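Side-chain contacts in predicted component of a thermophile-specific DNA repair system, contains a RAMP domain (PDB 4N0L), which probably binds CRISPR RNA as the Csm3 protein of a type III-A CRISPR system and holds a zinc ion through one histidine and three cysteines: residues P107-L110 and T114-V117; A65-R70 and D75-A80; V91-Y96 and V232-E237. All coordinates share one frame; numbering follows the deposited sequence.

Interaction 1: P107-L110 and T114-V117. With ZN (zinc ion), chain C.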
loop_
_atom_site.group_PDB
_atom_site.type_symbol
_atom_site.label_atom_id
_atom_site.label_comp_id
_atom_site.label_asym_id
_atom_site.label_seq_id
_atom_site.Cartn_x
_atom_site.Cartn_y
_atom_site.Cartn_z
ATOM N N PRO A 107 -10.570 -0.008 -21.356
ATOM C CA PRO A 107 -10.849 -0.712 -20.100
ATOM C C PRO A 107 -11.163 0.298 -19.002
ATOM O O PRO A 107 -10.389 1.234 -18.807
ATOM C CB PRO A 107 -9.549 -1.466 -19.816
ATOM C CG PRO A 107 -8.904 -1.629 -21.156
ATOM C CD PRO A 107 -9.292 -0.423 -21.961
ATOM N N PRO A 108 -12.291 0.120 -18.299
ATOM C CA PRO A 108 -12.814 1.169 -17.417
ATOM C C PRO A 108 -11.980 1.406 -16.155
ATOM O O PRO A 108 -12.197 2.407 -15.473
ATOM C CB PRO A 108 -14.207 0.644 -17.051
ATOM C CG PRO A 108 -14.087 -0.832 -17.161
ATOM C CD PRO A 108 -13.140 -1.084 -18.297
ATOM N N TRP A 109 -11.039 0.515 -15.857
ATOM C CA TRP A 109 -10.218 0.653 -14.658
ATOM C C TRP A 109 -8.920 1.387 -14.970
ATOM O O TRP A 109 -7.999 1.414 -14.152
ATOM C CB TRP A 109 -9.904 -0.716 -14.051
ATOM C CG TRP A 109 -9.051 -1.579 -14.928
ATOM C CD1 TRP A 109 -7.688 -1.589 -14.991
ATOM C CD2 TRP A 109 -9.504 -2.568 -15.860
ATOM N NE1 TRP A 109 -7.263 -2.518 -15.911
ATOM C CE2 TRP A 109 -8.359 -3.133 -16.457
ATOM C CE3 TRP A 109 -10.765 -3.028 -16.250
ATOM C CZ2 TRP A 109 -8.438 -4.135 -17.422
ATOM C CZ3 TRP A 109 -10.841 -4.023 -17.208
ATOM C CH2 TRP A 109 -9.685 -4.565 -17.783
ATOM N N LEU A 110 -8.848 1.975 -16.158
ATOM C CA LEU A 110 -7.647 2.680 -16.579
ATOM C C LEU A 110 -7.779 4.183 -16.327
ATOM O O LEU A 110 -8.869 4.744 -16.442
ATOM C CB LEU A 110 -7.375 2.411 -18.062
ATOM C CG LEU A 110 -6.710 1.072 -18.397
ATOM C CD1 LEU A 110 -6.189 1.062 -19.831
ATOM C CD2 LEU A 110 -5.597 0.757 -17.416
ATOM N N THR A 114 -3.074 3.946 -17.779
ATOM C CA THR A 114 -2.456 2.975 -16.878
ATOM C C THR A 114 -3.355 2.604 -15.704
ATOM O O THR A 114 -4.295 3.325 -15.369
ATOM C CB THR A 114 -1.116 3.490 -16.318
ATOM O OG1 THR A 114 -1.333 4.699 -15.583
ATOM C CG2 THR A 114 -0.120 3.742 -17.445
ATOM N N CYS A 115 -3.051 1.468 -15.084
ATOM C CA CYS A 115 -3.824 0.962 -13.957
ATOM C C CYS A 115 -3.158 1.325 -12.634
ATOM O O CYS A 115 -2.047 0.878 -12.356
ATOM C CB CYS A 115 -3.991 -0.555 -14.060
ATOM S SG CYS A 115 -5.066 -1.290 -12.798
ATOM N N PRO A 116 -3.840 2.141 -11.816
ATOM C CA PRO A 116 -3.341 2.562 -10.501
ATOM C C PRO A 116 -3.067 1.382 -9.575
ATOM O O PRO A 116 -2.045 1.368 -8.890
ATOM C CB PRO A 116 -4.478 3.427 -9.953
ATOM C CG PRO A 116 -5.220 3.885 -11.156
ATOM C CD PRO A 116 -5.139 2.756 -12.132
ATOM N N VAL A 117 -3.981 0.418 -9.548
ATOM C CA VAL A 117 -3.825 -0.773 -8.718
ATOM C C VAL A 117 -2.518 -1.505 -8.998
ATOM O O VAL A 117 -1.695 -1.702 -8.105
ATOM C CB VAL A 117 -4.987 -1.761 -8.925
ATOM C CG1 VAL A 117 -4.757 -3.029 -8.111
ATOM C CG2 VAL A 117 -6.311 -1.111 -8.549
HETATM ZN ZN ZN C . -4.509 -3.525 -13.079
#

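Interaction 2: A65-R70 and D75-A80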
loop_
_atom_site.group_PDB
_atom_site.type_symbol
_atom_site.label_atom_id
_atom_site.label_comp_id
_atom_site.label_asym_id
_atom_site.label_seq_id
_atom_site.Cartn_x
_atom_site.Cartn_y
_atom_site.Cartn_z
ATOM N N ALA A 65 -12.168 -0.644 -3.851
ATOM C CA ALA A 65 -12.618 0.745 -3.841
ATOM C C ALA A 65 -12.503 1.358 -5.229
ATOM O O ALA A 65 -13.380 2.104 -5.659
ATOM C CB ALA A 65 -11.821 1.557 -2.835
ATOM N N TRP A 66 -11.417 1.036 -5.924
ATOM C CA TRP A 66 -11.198 1.519 -7.284
ATOM C C TRP A 66 -12.289 0.997 -8.208
ATOM O O TRP A 66 -12.856 1.751 -9.001
ATOM C CB TRP A 66 -9.819 1.089 -7.792
ATOM C CG TRP A 66 -9.461 1.636 -9.144
ATOM C CD1 TRP A 66 -9.282 0.923 -10.295
ATOM C CD2 TRP A 66 -9.227 3.008 -9.483
ATOM N NE1 TRP A 66 -8.954 1.766 -11.329
ATOM C CE2 TRP A 66 -8.914 3.051 -10.857
ATOM C CE3 TRP A 66 -9.253 4.204 -8.759
ATOM C CZ2 TRP A 66 -8.631 4.243 -11.520
ATOM C CZ3 TRP A 66 -8.971 5.388 -9.421
ATOM C CH2 TRP A 66 -8.665 5.398 -10.788
ATOM N N MET A 67 -12.579 -0.295 -8.089
ATOM C CA MET A 67 -13.614 -0.946 -8.885
ATOM C C MET A 67 -14.975 -0.281 -8.690
ATOM O O MET A 67 -15.637 0.089 -9.660
ATOM C CB MET A 67 -13.698 -2.433 -8.525
ATOM C CG MET A 67 -14.758 -3.209 -9.292
ATOM S SD MET A 67 -15.058 -4.857 -8.610
ATOM C CE MET A 67 -15.998 -4.460 -7.138
ATOM N N LYS A 68 -15.388 -0.131 -7.435
ATOM C CA LYS A 68 -16.696 0.439 -7.119
ATOM C C LYS A 68 -16.803 1.928 -7.440
ATOM O O LYS A 68 -17.860 2.397 -7.857
ATOM C CB LYS A 68 -17.043 0.197 -5.649
ATOM C CG LYS A 68 -17.683 -1.162 -5.398
ATOM C CD LYS A 68 -17.221 -1.792 -4.097
ATOM C CE LYS A 68 -17.786 -3.201 -3.956
ATOM N NZ LYS A 68 -17.122 -3.982 -2.875
ATOM N N SER A 69 -15.715 2.668 -7.245
ATOM C CA SER A 69 -15.716 4.107 -7.505
ATOM C C SER A 69 -15.954 4.415 -8.982
ATOM O O SER A 69 -16.439 5.490 -9.330
ATOM C CB SER A 69 -14.399 4.738 -7.049
ATOM O OG SER A 69 -13.328 4.334 -7.883
ATOM N N ARG A 70 -15.601 3.470 -9.845
ATOM C CA ARG A 70 -15.821 3.619 -11.279
ATOM C C ARG A 70 -17.000 2.776 -11.752
ATOM O O ARG A 70 -17.247 2.661 -12.954
ATOM C CB ARG A 70 -14.560 3.253 -12.059
ATOM C CG ARG A 70 -13.467 4.301 -11.973
ATOM C CD ARG A 70 -12.209 3.839 -12.672
ATOM N NE ARG A 70 -11.280 4.939 -12.901
ATOM C CZ ARG A 70 -11.205 5.632 -14.033
ATOM N NH1 ARG A 70 -11.995 5.328 -15.053
ATOM N NH2 ARG A 70 -10.328 6.620 -14.150
ATOM N N ASP A 75 -16.982 -8.970 -12.803
ATOM C CA ASP A 75 -16.582 -9.868 -13.885
ATOM C C ASP A 75 -15.540 -9.212 -14.790
ATOM O O ASP A 75 -14.546 -9.833 -15.157
ATOM C CB ASP A 75 -17.795 -10.300 -14.710
ATOM C CG ASP A 75 -18.610 -11.385 -14.029
ATOM O OD1 ASP A 75 -18.193 -11.865 -12.954
ATOM O OD2 ASP A 75 -19.666 -11.766 -14.579
ATOM N N VAL A 76 -15.771 -7.952 -15.141
ATOM C CA VAL A 76 -14.836 -7.201 -15.971
ATOM C C VAL A 76 -13.549 -6.873 -15.213
ATOM O O VAL A 76 -12.447 -7.013 -15.749
ATOM C CB VAL A 76 -15.473 -5.886 -16.484
ATOM C CG1 VAL A 76 -14.437 -5.020 -17.189
ATOM C CG2 VAL A 76 -16.643 -6.188 -17.407
ATOM N N PHE A 77 -13.693 -6.447 -13.963
ATOM C CA PHE A 77 -12.548 -5.988 -13.181
ATOM C C PHE A 77 -11.610 -7.125 -12.770
ATOM O O PHE A 77 -10.391 -6.972 -12.817
ATOM C CB PHE A 77 -13.030 -5.234 -11.939
ATOM C CG PHE A 77 -11.924 -4.575 -11.164
ATOM C CD1 PHE A 77 -11.289 -3.449 -11.663
ATOM C CD2 PHE A 77 -11.523 -5.079 -9.937
ATOM C CE1 PHE A 77 -10.270 -2.838 -10.953
ATOM C CE2 PHE A 77 -10.508 -4.472 -9.221
ATOM C CZ PHE A 77 -9.879 -3.351 -9.729
ATOM N N PHE A 78 -12.175 -8.258 -12.363
ATOM C CA PHE A 78 -11.362 -9.367 -11.867
ATOM C C PHE A 78 -11.157 -10.467 -12.905
ATOM O O PHE A 78 -10.258 -11.301 -12.761
ATOM C CB PHE A 78 -11.988 -9.964 -10.606
ATOM C CG PHE A 78 -11.929 -9.054 -9.408
ATOM C CD1 PHE A 78 -10.708 -8.673 -8.872
ATOM C CD2 PHE A 78 -13.092 -8.583 -8.818
ATOM C CE1 PHE A 78 -10.648 -7.834 -7.770
ATOM C CE2 PHE A 78 -13.037 -7.749 -7.714
ATOM C CZ PHE A 78 -11.814 -7.374 -7.189
ATOM N N GLY A 79 -11.979 -10.460 -13.951
ATOM C CA GLY A 79 -11.893 -11.454 -15.007
ATOM C C GLY A 79 -11.904 -12.885 -14.505
ATOM O O GLY A 79 -12.815 -13.297 -13.786
ATOM N N ALA A 80 -10.868 -13.635 -14.867
ATOM C CA ALA A 80 -10.772 -15.044 -14.506
ATOM C C ALA A 80 -10.497 -15.246 -13.015
ATOM O O ALA A 80 -10.579 -16.365 -12.513
ATOM C CB ALA A 80 -9.692 -15.721 -15.340
#

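Interaction 3: V91-Y96 and V232-E237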
loop_
_atom_site.group_PDB
_atom_site.type_symbol
_atom_site.label_atom_id
_atom_site.label_comp_id
_atom_site.label_asym_id
_atom_site.label_seq_id
_atom_site.Cartn_x
_atom_site.Cartn_y
_atom_site.Cartn_z
ATOM N N VAL A 91 0.518 -1.278 -16.991
ATOM C CA VAL A 91 1.260 -0.727 -15.862
ATOM C C VAL A 91 2.144 0.457 -16.247
ATOM O O VAL A 91 2.632 1.185 -15.382
ATOM C CB VAL A 91 2.140 -1.807 -15.211
ATOM C CG1 VAL A 91 1.271 -2.846 -14.522
ATOM C CG2 VAL A 91 3.031 -2.464 -16.252
ATOM N N ARG A 92 2.355 0.638 -17.547
ATOM C CA ARG A 92 3.066 1.804 -18.059
ATOM C C ARG A 92 2.396 2.283 -19.340
ATOM O O ARG A 92 1.775 1.497 -20.054
ATOM C CB ARG A 92 4.541 1.478 -18.303
ATOM C CG ARG A 92 4.820 -0.005 -18.488
ATOM C CD ARG A 92 5.514 -0.288 -19.810
ATOM N NE ARG A 92 6.901 0.165 -19.815
ATOM N N ARG A 93 2.519 3.575 -19.623
ATOM C CA ARG A 93 1.799 4.181 -20.737
ATOM C C ARG A 93 2.187 3.594 -22.091
ATOM O O ARG A 93 1.374 3.589 -23.011
ATOM C CB ARG A 93 2.010 5.693 -20.748
ATOM C CG ARG A 93 0.983 6.453 -19.926
ATOM C CD ARG A 93 1.089 7.947 -20.160
ATOM N NE ARG A 93 2.465 8.413 -20.026
ATOM C CZ ARG A 93 3.077 8.608 -18.863
ATOM N NH1 ARG A 93 2.436 8.378 -17.726
ATOM N NH2 ARG A 93 4.333 9.032 -18.839
ATOM N N GLU A 94 3.418 3.102 -22.208
ATOM C CA GLU A 94 3.860 2.416 -23.421
ATOM C C GLU A 94 2.888 1.307 -23.807
ATOM O O GLU A 94 2.407 1.258 -24.940
ATOM C CB GLU A 94 5.262 1.834 -23.247
ATOM C CG GLU A 94 6.387 2.846 -23.354
ATOM C CD GLU A 94 7.586 2.476 -22.504
ATOM O OE1 GLU A 94 7.388 1.987 -21.374
ATOM O OE2 GLU A 94 8.727 2.663 -22.976
ATOM N N VAL A 95 2.615 0.421 -22.852
ATOM C CA VAL A 95 1.684 -0.688 -23.039
ATOM C C VAL A 95 0.353 -0.247 -23.650
ATOM O O VAL A 95 -0.118 -0.853 -24.614
ATOM C CB VAL A 95 1.407 -1.412 -21.704
ATOM C CG1 VAL A 95 0.279 -2.419 -21.864
ATOM C CG2 VAL A 95 2.668 -2.096 -21.203
ATOM N N TYR A 96 -0.251 0.802 -23.096
ATOM C CA TYR A 96 -1.536 1.274 -23.604
ATOM C C TYR A 96 -1.438 1.838 -25.022
ATOM O O TYR A 96 -2.310 1.579 -25.853
ATOM C CB TYR A 96 -2.133 2.333 -22.682
ATOM C CG TYR A 96 -3.406 2.938 -23.235
ATOM C CD1 TYR A 96 -4.612 2.252 -23.155
ATOM C CD2 TYR A 96 -3.402 4.187 -23.843
ATOM C CE1 TYR A 96 -5.778 2.793 -23.663
ATOM C CE2 TYR A 96 -4.565 4.737 -24.354
ATOM C CZ TYR A 96 -5.748 4.036 -24.261
ATOM O OH TYR A 96 -6.908 4.578 -24.766
ATOM N N VAL A 232 9.697 6.428 -7.280
ATOM C CA VAL A 232 9.271 7.331 -8.340
ATOM C C VAL A 232 9.745 6.794 -9.686
ATOM O O VAL A 232 10.945 6.660 -9.920
ATOM C CB VAL A 232 9.814 8.759 -8.129
ATOM C CG1 VAL A 232 9.381 9.669 -9.271
ATOM C CG2 VAL A 232 9.357 9.311 -6.787
ATOM N N GLU A 233 8.802 6.483 -10.568
ATOM C CA GLU A 233 9.138 5.932 -11.877
ATOM C C GLU A 233 8.622 6.830 -12.987
ATOM O O GLU A 233 9.275 7.006 -14.013
ATOM C CB GLU A 233 8.556 4.528 -12.042
ATOM C CG GLU A 233 9.333 3.438 -11.333
ATOM C CD GLU A 233 8.654 2.085 -11.433
ATOM O OE1 GLU A 233 7.483 2.033 -11.862
ATOM O OE2 GLU A 233 9.294 1.071 -11.084
ATOM N N ASP A 234 7.443 7.398 -12.770
ATOM C CA ASP A 234 6.796 8.230 -13.771
ATOM C C ASP A 234 6.312 9.528 -13.140
ATOM O O ASP A 234 5.346 9.530 -12.378
ATOM C CB ASP A 234 5.629 7.483 -14.413
ATOM C CG ASP A 234 5.043 8.229 -15.588
ATOM O OD1 ASP A 234 5.411 7.908 -16.736
ATOM O OD2 ASP A 234 4.219 9.141 -15.363
ATOM N N GLY A 235 6.995 10.625 -13.458
ATOM C CA GLY A 235 6.674 11.932 -12.907
ATOM C C GLY A 235 5.224 12.350 -13.063
ATOM O O GLY A 235 4.656 12.997 -12.182
ATOM N N GLU A 236 4.626 11.981 -14.189
ATOM C CA GLU A 236 3.246 12.340 -14.489
ATOM C C GLU A 236 2.258 11.607 -13.585
ATOM O O GLU A 236 1.140 12.073 -13.367
ATOM C CB GLU A 236 2.937 12.057 -15.956
ATOM C CG GLU A 236 3.538 13.082 -16.906
ATOM C CD GLU A 236 3.589 12.588 -18.337
ATOM O OE1 GLU A 236 4.580 11.916 -18.694
ATOM O OE2 GLU A 236 2.642 12.868 -19.102
ATOM N N GLU A 237 2.671 10.453 -13.069
ATOM C CA GLU A 237 1.810 9.646 -12.208
ATOM C C GLU A 237 2.177 9.778 -10.733
ATOM O O GLU A 237 1.590 9.109 -9.883
ATOM C CB GLU A 237 1.867 8.172 -12.616
ATOM C CG GLU A 237 1.002 7.815 -13.811
ATOM C CD GLU A 237 1.402 6.500 -14.451
ATOM O OE1 GLU A 237 2.270 5.799 -13.888
ATOM O OE2 GLU A 237 0.835 6.160 -15.511
HETATM O O HOH W 1 3.957 5.355 -17.270
#

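Interaction 1: P107-L110 and T114-V117
Cys115 faces Trp109 and Leu110 across a short loop and carries one of the four bonds to a zinc ion. Its side chain can be followed outward from CB. Cys115 CB lies 3.9 Å from Leu110 CD2 and sits in the plane of the Trp109 ring, at its edge, 4.0 Å from Trp109 CD1. One atom further, SG lies anti to the backbone N (chi1 -175°), a torsion that carries the sulfur past the indole to the metal. Cys115 SG binds zinc at 2.3 Å and at the same time lies 3.4 Å from Trp109 CD1. This Cys sulfur-aromatic contact is oblique, with the sulfur 71° off the normal of the five-membered ring. Pro107, at the start of the type I turn that ends at Leu110, lays its CB over one face of the same indole.

Leu110 supplies the aliphatic part: its CD2 branch reaches the backbone, 3.4 Å from Thr114 C, just ahead of the cysteine. Cys115 is also the N-cap residue of helix 116-121, and Pro116 suits the first turn because no amide hydrogen is needed there; its CD touches Trp109 O at 3.7 Å. That carbonyl accepts a hydrogen bond from Trp66 on helix 51-69, while Thr114 OG1 turns to Glu237.

His86, Cys88 and Cys118 complete the metal site, a set that includes a CxxC pair. With four protein ligands, and Trp109 and Leu110 packed against the cysteine, the chemistry is consistent with a structural zinc, in which Cys115 would probably be a thiolate whose charge is offset by the metal.

Interaction 2: A65-R70 and D75-A80
Met67 and Phe77 bring the backbones closest, 6.7 Å between their CA atoms, where the last turns of helix 51-69 run beside the short helix 74-78. These are two consecutive helices, joined by a short loop, within the RAMP fold, packed through Met-aromatic contacts with no hydrogen bond crossing between them.

Met67 is the residue that reaches over. Its CB sits above the centre of the Phe77 ring in a CH-pi contact, 3.7 Å from the ring centroid and only 11° off the normal. The chain is extended as far as SD, CG anti to the backbone N (chi1 180°), then bent at the sulfur (chi3 75°). An unbranched, flexible thioether suits this place, since its one sulfur can serve two rings: Met67 SD is 4.6 Å from the centroid of Phe77 and equally far from that of Phe78, oblique to both. Within the second helix, Phe77 CD2 lies over the centre of the Phe78 ring.

Trp66 also meets Phe77, the two side chains crossing at about a right angle, and Arg70 NE rests above a face of the indole. Beyond the helices, Phe77 stacks on the zinc ligand His86 and accepts a hydrogen bond from that imidazole at its backbone O, so it probably helps position the ligand. At the Trp66 edge, close to the plane of the indole, Phe77 CE1 approaches Trp66 CD1 to 3.9 Å.

Interaction 3: V91-Y96 and V232-E237
Arg93 and Asp234 make the tight part of this contact, a salt bridge joining two guanidinium nitrogens to one carboxylate. The arginine chain bends at its third torsion (chi3 -50°), turning the guanidinium toward Asp234. Arg93 NH1 gives the straighter bond, 3.1 Å to Asp234 OD2 at 164°; the oxygen lies in the guanidinium plane but is met from above its own carboxylate plane. Arg93 NH2 comes within 2.6 Å of Asp234 OD1, yet that hydrogen bond is weak and bent; the two planes stand 67° apart. Asp234 OD2 accepts a weak bond from Glu237 N, which may help to orient the carboxylate.

The looser partners lie over the guanidinium faces and beside it. Exposed Glu236 lies over one face, its OE1 2.9 Å from Arg93 NH2, acting through charge alone. A water over the opposite face links Arg93 N to Asp234 OD1, the latter bond being weak. Glu237 OE2 is 3.5 Å from Arg93 NH1 but is hydrogen-bonded to Thr114 OG1, while OE1 forms a salt bridge with Arg171. Arginine suits the centre, as its delocalised charge can answer three acids.

The network joins the start of helix 93-99 to the loop between strand 223-231 and helix 238-255.

In the fold
Interactions 1 and 2 are buried and interaction 3 partly exposed, and their chemistry follows: sulfur, metal and aromatic packing inside, a salt-bridge network toward solvent. Interactions 1 and 2 share the zinc region, one supplying a ligand, the other a ring stacked on the ligand His86; the hydrogen bond between Trp66 and Trp109 is the joint between them. Interaction 1 is nested within the loop that interaction 3 closes, and the two meet where Thr114 OG1 lies 2.6 Å from Glu237 OE2. Centres about 9 Å (1 to 2), 12 Å (1 to 3) and 21 Å (2 to 3) apart place interaction 1 between the other two; interaction 3 ties helix 93-99 to the loop that follows a sheet strand.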